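Local structure of putative sugar ABC transport system, substrate-binding protein (Bordetella parapertussis, 5IX8) at residues P207-G212 and A232-N237; I213-A218 and V226-S231; V23-N28 and G32-I37; V118-T123 and A250-V255; K131-D136 and E160-V165. The protein is probably the solute-binding component of an ABC transporter for sugars, capturing a carbohydrate in the periplasm and presenting it to the membrane complex. All coordinates share one frame; numbering follows the deposited sequence. Where two conformers were deposited one is given.

Contact 1: residues P207-G212 and A232-N237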
# COMPACT_ATOMS: atom_id res chain seq x y z
N PRO A 207 6.39 -6.56 -5.57
CA PRO A 207 5.14 -6.11 -4.96
C PRO A 207 5.02 -4.62 -4.76
O PRO A 207 3.90 -4.19 -4.43
CB PRO A 207 5.17 -6.81 -3.59
CG PRO A 207 6.69 -6.76 -3.21
CD PRO A 207 7.30 -7.15 -4.57
N VAL A 208 6.09 -3.82 -4.93
CA VAL A 208 6.07 -2.40 -4.57
C VAL A 208 6.99 -1.61 -5.48
O VAL A 208 7.97 -2.14 -6.03
CB VAL A 208 6.48 -2.13 -3.10
CG1 VAL A 208 5.62 -2.86 -2.14
CG2 VAL A 208 7.96 -2.51 -2.88
N THR A 209 6.69 -0.32 -5.60
CA THR A 209 7.38 0.65 -6.45
C THR A 209 8.89 0.49 -6.48
O THR A 209 9.49 0.31 -7.54
CB THR A 209 7.07 2.08 -5.99
OG1 THR A 209 5.67 2.23 -5.75
CG2 THR A 209 7.53 3.06 -7.04
N PHE A 210 9.55 0.60 -5.32
CA PHE A 210 11.01 0.66 -5.36
C PHE A 210 11.63 -0.66 -5.76
O PHE A 210 12.73 -0.67 -6.33
CB PHE A 210 11.58 1.07 -4.01
CG PHE A 210 11.27 2.47 -3.63
CD1 PHE A 210 10.88 3.39 -4.59
CD2 PHE A 210 11.37 2.88 -2.31
CE1 PHE A 210 10.59 4.72 -4.23
CE2 PHE A 210 11.07 4.19 -1.96
CZ PHE A 210 10.70 5.10 -2.92
N LEU A 211 10.99 -1.79 -5.43
CA LEU A 211 11.52 -3.07 -5.92
C LEU A 211 11.36 -3.17 -7.43
O LEU A 211 12.26 -3.63 -8.12
CB LEU A 211 10.85 -4.25 -5.20
CG LEU A 211 11.25 -4.45 -3.73
CD1 LEU A 211 10.39 -5.57 -3.13
CD2 LEU A 211 12.74 -4.74 -3.58
N GLY A 212 10.23 -2.68 -7.96
CA GLY A 212 10.08 -2.62 -9.41
C GLY A 212 11.12 -1.73 -10.09
O GLY A 212 11.66 -2.10 -11.13
N ALA A 232 1.88 0.32 -7.33
CA ALA A 232 1.90 1.69 -6.83
C ALA A 232 2.64 2.63 -7.78
O ALA A 232 3.87 2.60 -7.86
CB ALA A 232 2.49 1.77 -5.42
N MSE A 233 1.89 3.47 -8.48
CA MSE A 233 2.47 4.31 -9.52
C MSE A 233 3.34 5.42 -9.00
O MSE A 233 3.02 6.05 -8.00
CB MSE A 233 1.37 4.94 -10.37
CG MSE A 233 0.63 3.89 -11.24
SE MSE A 233 1.67 3.35 -12.79
CE MSE A 233 1.72 5.01 -13.80
N VAL A 234 4.41 5.70 -9.75
CA VAL A 234 5.10 6.98 -9.71
C VAL A 234 5.17 7.49 -11.15
O VAL A 234 5.07 6.71 -12.10
CB VAL A 234 6.51 6.87 -9.10
CG1 VAL A 234 6.44 6.46 -7.63
CG2 VAL A 234 7.31 5.87 -9.87
N LYS A 235 5.35 8.81 -11.29
CA LYS A 235 5.34 9.44 -12.62
C LYS A 235 6.24 8.71 -13.61
O LYS A 235 5.86 8.50 -14.77
CB LYS A 235 5.78 10.90 -12.48
CG LYS A 235 5.90 11.66 -13.81
CD LYS A 235 4.53 11.85 -14.46
CE LYS A 235 4.67 12.17 -15.97
NZ LYS A 235 5.62 13.30 -16.26
N GLU A 236 7.45 8.34 -13.18
CA GLU A 236 8.41 7.73 -14.10
C GLU A 236 7.94 6.38 -14.64
O GLU A 236 8.42 5.94 -15.70
CB GLU A 236 9.77 7.61 -13.40
CG GLU A 236 10.42 8.97 -13.16
CD GLU A 236 9.81 9.77 -12.00
OE1 GLU A 236 9.00 9.22 -11.21
OE2 GLU A 236 10.19 10.97 -11.85
N ASN A 237 6.99 5.73 -13.95
CA ASN A 237 6.46 4.46 -14.43
C ASN A 237 5.69 4.63 -15.74
O ASN A 237 5.55 3.66 -16.50
CB ASN A 237 5.49 3.86 -13.42
CG ASN A 237 6.15 3.40 -12.13
OD1 ASN A 237 5.49 3.32 -11.11
ND2 ASN A 237 7.45 3.09 -12.17
O HOH W 1 8.13 0.83 -10.01

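Contact 2: residues I213-A218 and V226-S231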
# COMPACT_ATOMS: atom_id res chain seq x y z
N ILE A 213 11.37 -0.53 -9.54
CA ILE A 213 12.41 0.35 -10.10
C ILE A 213 13.76 -0.34 -10.06
O ILE A 213 14.54 -0.29 -11.02
CB ILE A 213 12.46 1.69 -9.34
CG1 ILE A 213 11.11 2.42 -9.36
CG2 ILE A 213 13.62 2.61 -9.89
CD1 ILE A 213 10.73 2.96 -10.69
N GLY A 214 14.09 -0.96 -8.92
CA GLY A 214 15.37 -1.64 -8.83
C GLY A 214 15.47 -2.78 -9.82
O GLY A 214 16.53 -3.01 -10.42
N ALA A 215 14.37 -3.51 -10.02
CA ALA A 215 14.37 -4.60 -10.99
C ALA A 215 14.65 -4.07 -12.39
O ALA A 215 15.43 -4.66 -13.15
CB ALA A 215 13.05 -5.37 -10.94
N VAL A 216 14.03 -2.94 -12.74
CA VAL A 216 14.27 -2.33 -14.05
C VAL A 216 15.73 -1.90 -14.17
O VAL A 216 16.35 -2.09 -15.23
CB VAL A 216 13.30 -1.16 -14.28
CG1 VAL A 216 13.71 -0.29 -15.50
CG2 VAL A 216 11.87 -1.68 -14.48
N ARG A 217 16.31 -1.33 -13.10
CA ARG A 217 17.73 -0.95 -13.20
C ARG A 217 18.59 -2.18 -13.45
O ARG A 217 19.53 -2.13 -14.25
CB ARG A 217 18.26 -0.25 -11.93
CG ARG A 217 17.66 1.11 -11.58
CD ARG A 217 18.44 1.74 -10.36
NE ARG A 217 19.73 2.33 -10.70
CZ ARG A 217 20.72 2.58 -9.83
NH1 ARG A 217 20.61 2.23 -8.57
NH2 ARG A 217 21.87 3.17 -10.23
N ALA A 218 18.29 -3.28 -12.76
CA ALA A 218 19.05 -4.52 -12.95
C ALA A 218 18.88 -5.06 -14.36
O ALA A 218 19.85 -5.52 -14.98
CB ALA A 218 18.63 -5.59 -11.93
N VAL A 226 13.53 -8.37 -19.90
CA VAL A 226 12.44 -8.88 -19.08
C VAL A 226 11.40 -7.79 -18.90
O VAL A 226 11.71 -6.59 -18.90
CB VAL A 226 12.95 -9.38 -17.71
CG1 VAL A 226 13.84 -10.62 -17.89
CG2 VAL A 226 13.69 -8.26 -16.94
N LYS A 227 10.15 -8.23 -18.71
CA LYS A 227 9.04 -7.34 -18.41
C LYS A 227 8.77 -7.41 -16.92
O LYS A 227 8.71 -8.51 -16.36
CB LYS A 227 7.78 -7.72 -19.18
CG LYS A 227 7.97 -7.63 -20.68
CD LYS A 227 6.75 -8.17 -21.41
CE LYS A 227 6.86 -7.84 -22.88
NZ LYS A 227 7.00 -6.35 -23.01
N VAL A 228 8.59 -6.25 -16.30
CA VAL A 228 8.46 -6.16 -14.84
C VAL A 228 7.02 -5.86 -14.49
O VAL A 228 6.34 -5.08 -15.18
CB VAL A 228 9.43 -5.11 -14.27
CG1 VAL A 228 9.25 -4.96 -12.74
CG2 VAL A 228 10.86 -5.49 -14.63
N LEU A 229 6.52 -6.53 -13.45
CA LEU A 229 5.23 -6.26 -12.83
C LEU A 229 5.50 -5.66 -11.47
O LEU A 229 6.40 -6.12 -10.75
CB LEU A 229 4.42 -7.55 -12.65
CG LEU A 229 4.02 -8.19 -13.99
CD1 LEU A 229 4.98 -9.27 -14.38
CD2 LEU A 229 2.60 -8.71 -13.94
N THR A 230 4.71 -4.66 -11.11
CA THR A 230 4.92 -4.03 -9.83
C THR A 230 3.62 -3.36 -9.39
O THR A 230 2.56 -3.56 -9.99
CB THR A 230 6.09 -3.04 -9.94
OG1 THR A 230 6.52 -2.62 -8.63
CG2 THR A 230 5.69 -1.84 -10.76
N SER A 231 3.70 -2.57 -8.32
CA SER A 231 2.52 -1.96 -7.75
C SER A 231 2.86 -0.57 -7.25
O SER A 231 3.99 -0.31 -6.83
CB SER A 231 1.98 -2.85 -6.62
OG SER A 231 0.74 -2.35 -6.16

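Contact 3: residues V23-N28 and G32-I37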
# COMPACT_ATOMS: atom_id res chain seq x y z
N VAL A 23 4.93 4.31 7.75
CA VAL A 23 6.27 3.72 7.75
C VAL A 23 7.30 4.74 7.28
O VAL A 23 8.34 4.94 7.92
CB VAL A 23 6.32 2.45 6.89
CG1 VAL A 23 7.75 1.85 6.94
CG2 VAL A 23 5.28 1.43 7.37
N HIS A 24 7.03 5.37 6.14
CA HIS A 24 7.98 6.27 5.51
C HIS A 24 7.21 7.12 4.50
O HIS A 24 6.12 6.76 4.06
CB HIS A 24 9.13 5.49 4.83
CG HIS A 24 8.70 4.70 3.63
ND1 HIS A 24 8.45 5.28 2.41
CD2 HIS A 24 8.46 3.38 3.47
CE1 HIS A 24 8.07 4.36 1.55
NE2 HIS A 24 8.05 3.19 2.17
N LEU A 25 7.80 8.25 4.14
CA LEU A 25 7.20 9.11 3.13
C LEU A 25 8.04 9.19 1.86
O LEU A 25 8.09 10.25 1.23
CB LEU A 25 6.96 10.52 3.69
CG LEU A 25 5.97 10.57 4.86
CD1 LEU A 25 5.99 11.97 5.48
CD2 LEU A 25 4.57 10.13 4.48
N LEU A 26 8.72 8.10 1.49
CA LEU A 26 9.65 8.11 0.36
C LEU A 26 9.02 7.72 -0.97
O LEU A 26 9.67 7.94 -2.01
CB LEU A 26 10.83 7.18 0.65
CG LEU A 26 11.59 7.65 1.89
CD1 LEU A 26 12.72 6.65 2.16
CD2 LEU A 26 12.12 9.10 1.74
N ASP A 27 7.79 7.19 -1.00
CA ASP A 27 7.14 6.93 -2.28
C ASP A 27 5.76 7.57 -2.31
O ASP A 27 5.46 8.42 -1.47
CB ASP A 27 7.08 5.43 -2.61
CG ASP A 27 6.28 4.59 -1.59
OD1 ASP A 27 5.41 5.11 -0.87
OD2 ASP A 27 6.53 3.35 -1.56
N ASN A 28 4.93 7.25 -3.29
CA ASN A 28 3.65 7.93 -3.34
C ASN A 28 2.59 7.29 -2.47
O ASN A 28 1.49 7.84 -2.37
CB ASN A 28 3.11 7.98 -4.78
CG ASN A 28 3.80 9.03 -5.59
OD1 ASN A 28 4.36 9.99 -5.03
ND2 ASN A 28 3.79 8.88 -6.92
N GLY A 32 0.81 9.61 -0.20
CA GLY A 32 -0.56 9.81 -0.66
C GLY A 32 -1.59 9.71 0.45
O GLY A 32 -2.52 10.53 0.54
N ILE A 33 -1.49 8.67 1.27
CA ILE A 33 -2.41 8.56 2.39
C ILE A 33 -2.34 9.81 3.26
O ILE A 33 -3.38 10.40 3.62
CB ILE A 33 -2.12 7.29 3.21
CG1 ILE A 33 -2.31 6.05 2.34
CG2 ILE A 33 -3.00 7.30 4.46
CD1 ILE A 33 -1.91 4.79 3.05
N ALA A 34 -1.12 10.24 3.59
CA ALA A 34 -0.95 11.43 4.44
C ALA A 34 -1.54 12.67 3.78
O ALA A 34 -2.26 13.43 4.43
CB ALA A 34 0.52 11.66 4.76
N TYR A 35 -1.29 12.85 2.47
CA TYR A 35 -1.90 13.97 1.74
C TYR A 35 -3.44 13.88 1.77
O TYR A 35 -4.13 14.89 1.99
CB TYR A 35 -1.42 14.00 0.28
CG TYR A 35 -2.23 14.98 -0.51
CD1 TYR A 35 -2.05 16.35 -0.31
CD2 TYR A 35 -3.21 14.55 -1.40
CE1 TYR A 35 -2.86 17.26 -0.99
CE2 TYR A 35 -4.02 15.45 -2.09
CZ TYR A 35 -3.81 16.82 -1.88
OH TYR A 35 -4.56 17.77 -2.55
N GLY A 36 -4.00 12.69 1.52
CA GLY A 36 -5.45 12.55 1.51
C GLY A 36 -6.05 12.89 2.85
O GLY A 36 -7.08 13.57 2.94
N ILE A 37 -5.37 12.48 3.94
CA ILE A 37 -5.86 12.83 5.27
C ILE A 37 -5.81 14.35 5.48
O ILE A 37 -6.79 14.96 5.94
CB ILE A 37 -5.05 12.10 6.35
CG1 ILE A 37 -5.34 10.58 6.27
CG2 ILE A 37 -5.42 12.64 7.74
CD1 ILE A 37 -4.46 9.77 7.23

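Contact 4: residues V118-T123 and A250-V255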
# COMPACT_ATOMS: atom_id res chain seq x y z
N VAL A 118 -8.96 1.27 6.40
CA VAL A 118 -9.21 1.61 5.01
C VAL A 118 -7.97 1.19 4.27
O VAL A 118 -6.88 1.73 4.53
CB VAL A 118 -9.48 3.12 4.79
CG1 VAL A 118 -9.63 3.39 3.31
CG2 VAL A 118 -10.73 3.60 5.55
N LEU A 119 -8.10 0.22 3.37
CA LEU A 119 -6.90 -0.28 2.68
C LEU A 119 -7.32 -0.88 1.35
O LEU A 119 -8.19 -0.32 0.69
CB LEU A 119 -6.12 -1.25 3.59
CG LEU A 119 -6.81 -2.50 4.18
CD1 LEU A 119 -5.72 -3.54 4.50
CD2 LEU A 119 -7.59 -2.21 5.46
N GLN A 120 -6.61 -1.91 0.90
CA GLN A 120 -7.00 -2.68 -0.28
C GLN A 120 -6.73 -4.15 0.00
O GLN A 120 -6.06 -4.50 0.98
CB GLN A 120 -6.24 -2.27 -1.55
CG GLN A 120 -6.71 -0.98 -2.18
CD GLN A 120 -6.00 -0.69 -3.50
OE1 GLN A 120 -4.79 -0.78 -3.58
NE2 GLN A 120 -6.75 -0.38 -4.53
N ASP A 121 -7.24 -5.00 -0.88
CA ASP A 121 -7.11 -6.45 -0.74
C ASP A 121 -5.77 -6.87 -1.34
O ASP A 121 -5.63 -6.96 -2.56
CB ASP A 121 -8.28 -7.13 -1.45
CG ASP A 121 -8.32 -8.62 -1.25
OD1 ASP A 121 -7.26 -9.24 -1.02
OD2 ASP A 121 -9.44 -9.18 -1.32
N ASP A 122 -4.78 -7.15 -0.49
CA ASP A 122 -3.44 -7.46 -0.98
C ASP A 122 -3.40 -8.76 -1.79
O ASP A 122 -2.70 -8.82 -2.81
CB ASP A 122 -2.45 -7.49 0.18
CG ASP A 122 -2.17 -6.08 0.70
OD1 ASP A 122 -1.52 -5.26 -0.01
OD2 ASP A 122 -2.66 -5.76 1.80
N THR A 123 -4.17 -9.77 -1.41
CA THR A 123 -4.22 -10.97 -2.25
C THR A 123 -4.71 -10.64 -3.66
O THR A 123 -4.18 -11.18 -4.65
CB THR A 123 -5.11 -12.03 -1.61
OG1 THR A 123 -4.63 -12.31 -0.29
CG2 THR A 123 -5.06 -13.31 -2.45
N ALA A 250 -0.05 -2.26 -10.56
CA ALA A 250 -1.31 -2.13 -9.83
C ALA A 250 -1.42 -0.72 -9.25
O ALA A 250 -0.45 -0.20 -8.69
CB ALA A 250 -1.39 -3.21 -8.75
N SER A 251 -2.58 -0.08 -9.42
CA SER A 251 -2.81 1.23 -8.81
C SER A 251 -3.02 1.06 -7.31
O SER A 251 -3.81 0.21 -6.90
CB SER A 251 -4.04 1.91 -9.45
OG SER A 251 -4.50 3.06 -8.72
N GLU A 252 -2.32 1.83 -6.48
CA GLU A 252 -2.59 1.87 -5.04
C GLU A 252 -3.01 3.29 -4.69
O GLU A 252 -2.16 4.19 -4.57
CB GLU A 252 -1.37 1.44 -4.24
CG GLU A 252 -1.10 -0.05 -4.47
CD GLU A 252 -0.03 -0.61 -3.53
OE1 GLU A 252 -0.24 -0.61 -2.30
OE2 GLU A 252 1.04 -1.03 -4.03
N PRO A 253 -4.29 3.55 -4.59
CA PRO A 253 -4.79 4.94 -4.48
C PRO A 253 -4.73 5.47 -3.05
O PRO A 253 -5.72 5.58 -2.35
CB PRO A 253 -6.22 4.81 -5.00
CG PRO A 253 -6.61 3.46 -4.61
CD PRO A 253 -5.39 2.60 -4.79
N GLY A 254 -3.51 5.83 -2.62
CA GLY A 254 -3.32 6.26 -1.24
C GLY A 254 -4.14 7.51 -0.92
O GLY A 254 -4.60 7.67 0.20
N VAL A 255 -4.26 8.42 -1.90
CA VAL A 255 -4.92 9.69 -1.64
C VAL A 255 -6.37 9.44 -1.27
O VAL A 255 -6.86 9.96 -0.27
CB VAL A 255 -4.82 10.63 -2.85
CG1 VAL A 255 -5.70 11.86 -2.64
CG2 VAL A 255 -3.37 11.06 -3.08
O HOH W 2 -6.24 0.14 -7.16

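Contact 5: residues K131-D136 and E160-V165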
# COMPACT_ATOMS: atom_id res chain seq x y z
N LYS A 131 -3.13 -11.98 -13.57
CA LYS A 131 -3.90 -11.95 -14.81
C LYS A 131 -3.17 -11.18 -15.89
O LYS A 131 -3.15 -11.60 -17.05
CB LYS A 131 -5.28 -11.35 -14.56
CG LYS A 131 -6.12 -11.20 -15.86
CD LYS A 131 -7.47 -10.55 -15.57
CE LYS A 131 -8.18 -10.03 -16.82
NZ LYS A 131 -8.30 -11.11 -17.86
N ALA A 132 -2.54 -10.05 -15.53
CA ALA A 132 -1.77 -9.31 -16.52
C ALA A 132 -0.67 -10.17 -17.12
O ALA A 132 -0.45 -10.18 -18.34
CB ALA A 132 -1.20 -8.05 -15.89
N LEU A 133 0.02 -10.93 -16.27
CA LEU A 133 1.06 -11.85 -16.72
C LEU A 133 0.47 -12.88 -17.67
O LEU A 133 0.96 -13.07 -18.80
CB LEU A 133 1.67 -12.55 -15.50
CG LEU A 133 2.73 -13.59 -15.82
CD1 LEU A 133 4.08 -12.91 -15.98
CD2 LEU A 133 2.79 -14.64 -14.72
N CYS A 134 -0.60 -13.54 -17.25
CA CYS A 134 -1.18 -14.60 -18.07
C CYS A 134 -1.66 -14.06 -19.41
O CYS A 134 -1.43 -14.67 -20.46
CB CYS A 134 -2.33 -15.26 -17.31
SG CYS A 134 -1.72 -16.19 -15.86
N ASP A 135 -2.30 -12.88 -19.41
CA ASP A 135 -2.79 -12.29 -20.65
C ASP A 135 -1.66 -11.84 -21.58
O ASP A 135 -1.90 -11.63 -22.77
CB ASP A 135 -3.71 -11.11 -20.34
CG ASP A 135 -5.02 -11.56 -19.71
OD1 ASP A 135 -5.32 -12.77 -19.74
OD2 ASP A 135 -5.76 -10.70 -19.20
N ASP A 136 -0.46 -11.66 -21.07
CA ASP A 136 0.68 -11.37 -21.93
C ASP A 136 1.23 -12.62 -22.62
O ASP A 136 2.15 -12.49 -23.44
CB ASP A 136 1.78 -10.70 -21.11
CG ASP A 136 2.81 -10.04 -21.98
OD1 ASP A 136 2.42 -9.12 -22.74
OD2 ASP A 136 4.00 -10.41 -21.89
N GLU A 160 1.07 -14.67 -2.73
CA GLU A 160 0.12 -15.77 -2.81
C GLU A 160 -0.90 -15.57 -3.94
O GLU A 160 -1.20 -16.51 -4.69
CB GLU A 160 -0.59 -15.96 -1.46
CG GLU A 160 0.33 -16.62 -0.43
CD GLU A 160 -0.19 -16.51 0.99
OE1 GLU A 160 -1.30 -15.96 1.19
OE2 GLU A 160 0.52 -16.96 1.92
N GLY A 161 -1.46 -14.36 -4.05
CA GLY A 161 -2.43 -14.12 -5.12
C GLY A 161 -1.81 -14.21 -6.50
O GLY A 161 -2.40 -14.81 -7.41
N PHE A 162 -0.60 -13.64 -6.66
CA PHE A 162 0.12 -13.75 -7.93
C PHE A 162 0.40 -15.20 -8.29
O PHE A 162 0.14 -15.64 -9.41
CB PHE A 162 1.43 -12.93 -7.84
CG PHE A 162 2.25 -12.99 -9.08
CD1 PHE A 162 1.86 -12.29 -10.21
CD2 PHE A 162 3.42 -13.75 -9.12
CE1 PHE A 162 2.60 -12.34 -11.37
CE2 PHE A 162 4.16 -13.83 -10.30
CZ PHE A 162 3.76 -13.08 -11.42
N LYS A 163 0.92 -15.97 -7.32
CA LYS A 163 1.30 -17.35 -7.62
C LYS A 163 0.09 -18.19 -8.02
O LYS A 163 0.19 -19.05 -8.91
CB LYS A 163 1.99 -17.97 -6.42
CG LYS A 163 2.41 -19.43 -6.67
CD LYS A 163 3.40 -19.94 -5.63
CE LYS A 163 2.86 -19.73 -4.24
NZ LYS A 163 3.75 -20.37 -3.18
N GLU A 164 -1.03 -18.02 -7.33
CA GLU A 164 -2.24 -18.78 -7.66
C GLU A 164 -2.63 -18.56 -9.12
O GLU A 164 -2.80 -19.52 -9.87
CB GLU A 164 -3.39 -18.35 -6.73
CG GLU A 164 -4.73 -19.02 -7.06
CD GLU A 164 -5.86 -18.50 -6.18
OE1 GLU A 164 -5.77 -18.66 -4.94
OE2 GLU A 164 -6.84 -17.93 -6.70
N VAL A 165 -2.68 -17.30 -9.55
CA VAL A 165 -3.16 -17.02 -10.89
C VAL A 165 -2.10 -17.36 -11.92
O VAL A 165 -2.40 -17.95 -12.96
CB VAL A 165 -3.62 -15.56 -10.97
CG1 VAL A 165 -3.91 -15.17 -12.41
CG2 VAL A 165 -4.86 -15.35 -10.09

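Contact 1: residues P207-G212 and A232-N237
Thr209 meets Ala232 with its hydroxyl and Val234 with its methyl, so one side chain makes both the polar and the apolar half of this contact. OG1 donates a hydrogen bond to Ala232 O at 2.8 Å, arriving at 127° to the C=O bond and tilted 30° from the carbonyl plane. Ser231 O also lies within hydrogen-bonding reach of OG1, and the single hydroxyl proton is probably shared between the two carbonyls; Ala232 CB sits close by, 3.2 Å from OG1. The division of labour follows from chi1 (-46°): it turns OG1 opposite the carbonyl carbon and sends CG2 anti to the backbone N. There CG2 meets Val234 CG1 at 3.6 Å, the two side chains crossing at a slant. A water adds an indirect link, donating to Thr209 O (2.9 Å) and accepting from Asn237 ND2 (3.2 Å). The other end of that amide serves its own helix start, because Asn237 OD1 takes the backbone N-H of Val234 at 2.9 Å, from above its carbonyl plane. The cluster lies at the C-terminal edge of the second lobe's sheet, where helices 209-221 and 235-242 begin. Two polar links therefore join the helix starts in a largely buried setting: a hydroxyl whose one proton faces two carbonyls, and the water held through Asn237 ND2.

Contact 2: residues I213-A218 and V226-S231
Val228 sends its two methyls to two successive residues of the helix: CG2 touches Val216 CG2 at 3.9 Å, while CG1 faces Ala215 CB at 4.2 Å. Nothing polar passes between the segments; the contact is all aliphatic. Val228 has chi1 178°, with CG1 anti to the backbone N and CG2 anti to the carbonyl carbon, which points one methyl at each of the two helix residues. Val216 adopts nearly the same torsion and offers CG2, so the two valines pass each other aslant. The backbones come closest at this pair, with Val216 CA 7.0 Å from Val228 CA. This is the inside of a beta-alpha-beta crossover, in which helix 209-221 connects the neighbouring parallel strands 201-205 and 227-231 and lies against the sheet it has just left, as in the Rossmann-like lobes of periplasmic binding proteins. Further out, Ala215 also packs on Val204 of the preceding strand and on Thr191 of helix 184-197, while Val216 and Val228 both touch Leu246 of the next strand, 246-250. The strand itself is fixed by backbone hydrogen bonds of Val228 to Arg245 and Leu247 and of Lys227 to Glu202 and Val204. A sulfate ion, probably from the crystallisation liquor, lies about 4 Å from the side chain of Val216.

Contact 3: residues V23-N28 and G32-I37
Leu25 leans over Ala34, and Asn28 bonds through its backbone to Gly32, where the loop after strand 17-22 turns into helix 28-43. This is the first beta-alpha connection of the N-terminal lobe in the periplasmic binding protein fold. In Leu25 a chi2 of 171° points CD1 straight on from CA, and it is the other branch, CD2, that lies 4.3 Å from Ala34 CB; Val53 of the adjacent strand packs against the same leucine. His24 helps to fix the turn of the loop. Its chi1 of 69° sets the ring between the backbone N and the carbonyl carbon, folded back along its own loop, where ND1 accepts the N-H of Leu26 at 3.0 Å. The donor lies almost exactly in the ring plane. That use of ND1 as an acceptor suggests that any proton of a neutral ring would be on NE2. Tyr30 meets the imidazole edge-to-face. Next comes Asp27 at the N-cap, its OD1 taking the N-H of Phe29. The Asn28 amide reaches the other lobe, ND2 bonding to Met233 O, which makes this loop a bridge over the cleft in the crystallised form. Within the helix Gly36 N bonds to Gly32 O at 2.8 Å. Gly32 N in turn donates to Asn28 O at 2.9 Å, but from well above the carbonyl plane and with an N-H...O angle of only 137°.

Contact 4: residues V118-T123 and A250-V255
Gln120 and Glu252 mark the closest approach of the two backbones, their CA atoms 7.9 Å apart, and no hydrogen bond runs directly between the segments. Both segments are crossings between the lobes: 118-123 leads from strand 116-119 of the first lobe to helix 122-135 of the second, and 250-255 brings the chain back to helix 254-270. They therefore belong to the multi-stranded hinge of a periplasmic binding protein. Gln120 does most of the touching. Its chain is extended beyond CG (chi2 -175°), so the amide is carried right onto the returning segment, meeting Pro253 from the opposite direction. NE2 lies 3.3 Å from Pro253 CD, while OE1 rests 3.9 Å from Glu252 CG. NE2 also donates to Val291 O in the third crossing, between strands 288-290 and 295-296. Gln120 was modelled in two conformers; in the one described, it touches all three crossings. A water accepts from Gln120 NE2 at 2.7 Å and appears to bridge to Ser251 O, though that second distance is implausibly short and the link is doubtful.

Glu252 directs its carboxylate away from this amide. OE2 bonds to Ser231 OG, and OE1 shares Arg158 NH2 with Asp122 OD1 in a pair of salt bridges. The two acidic oxygens, Asp122 OD1 and Glu252 OE1, stand 5.3 Å apart, and the arginine between them probably offsets their repulsion. Pro253 centres an inverse gamma turn, closed by a weak bond of 2.9 Å from Gly254 N to Glu252 O.

Contact 5: residues K131-D136 and E160-V165
Leu133 and Phe162 cross at about a right angle, the leucine bringing CD2 obliquely to the far end of the ring, 3.8 Å from Phe162 CZ. The phenylalanine gets there because CG stands anti to the backbone N (chi1 179°), which carries the ring across toward helix 122-135. Beside this pair Val165 sets CG1 against the backbone as well, 3.5 Å from Lys131 N. Cys134 completes the set, with SG 3.5 Å from Val165 O and 4.2 Å from Val165 CG1. Its disulfide to Cys169, just beyond the second helix, fastens the two helix ends covalently. Lys131 carries its ammonium group away from the contact, to the syn lone pair of Asp135 OD2 at 2.9 Å, a salt bridge one turn along the same helix. The helical segments run in roughly the same direction, their axes 28° apart in angle and 9.7 Å at closest approach. Beneath them is the sheet of the second lobe: Phe162 stacks on Phe205 of strand 201-205 and touches Leu173 of strand 172-173, while Leu133 packs on Leu229 of strand 227-231.

How the contacts relate
From the N terminus, contact 3 comes first, closing a short loop where the first lobe's opening strand passes into its helix; it ends before any other begins. Contact 4 then spans the longest stretch, from 118 to 255, joining two crossings of the hinge and enclosing almost the whole second lobe. Inside it lie two separate loops in series: contact 5, pairing helices 122-135 and 154-168, and contact 1, which itself encloses contact 2. No loops cross. In space contacts 1 and 2 share helix 209-221, contact 1 touches contact 3 across the cleft, and contacts 3 and 5 stand far apart, with centres about 28 Å from each other.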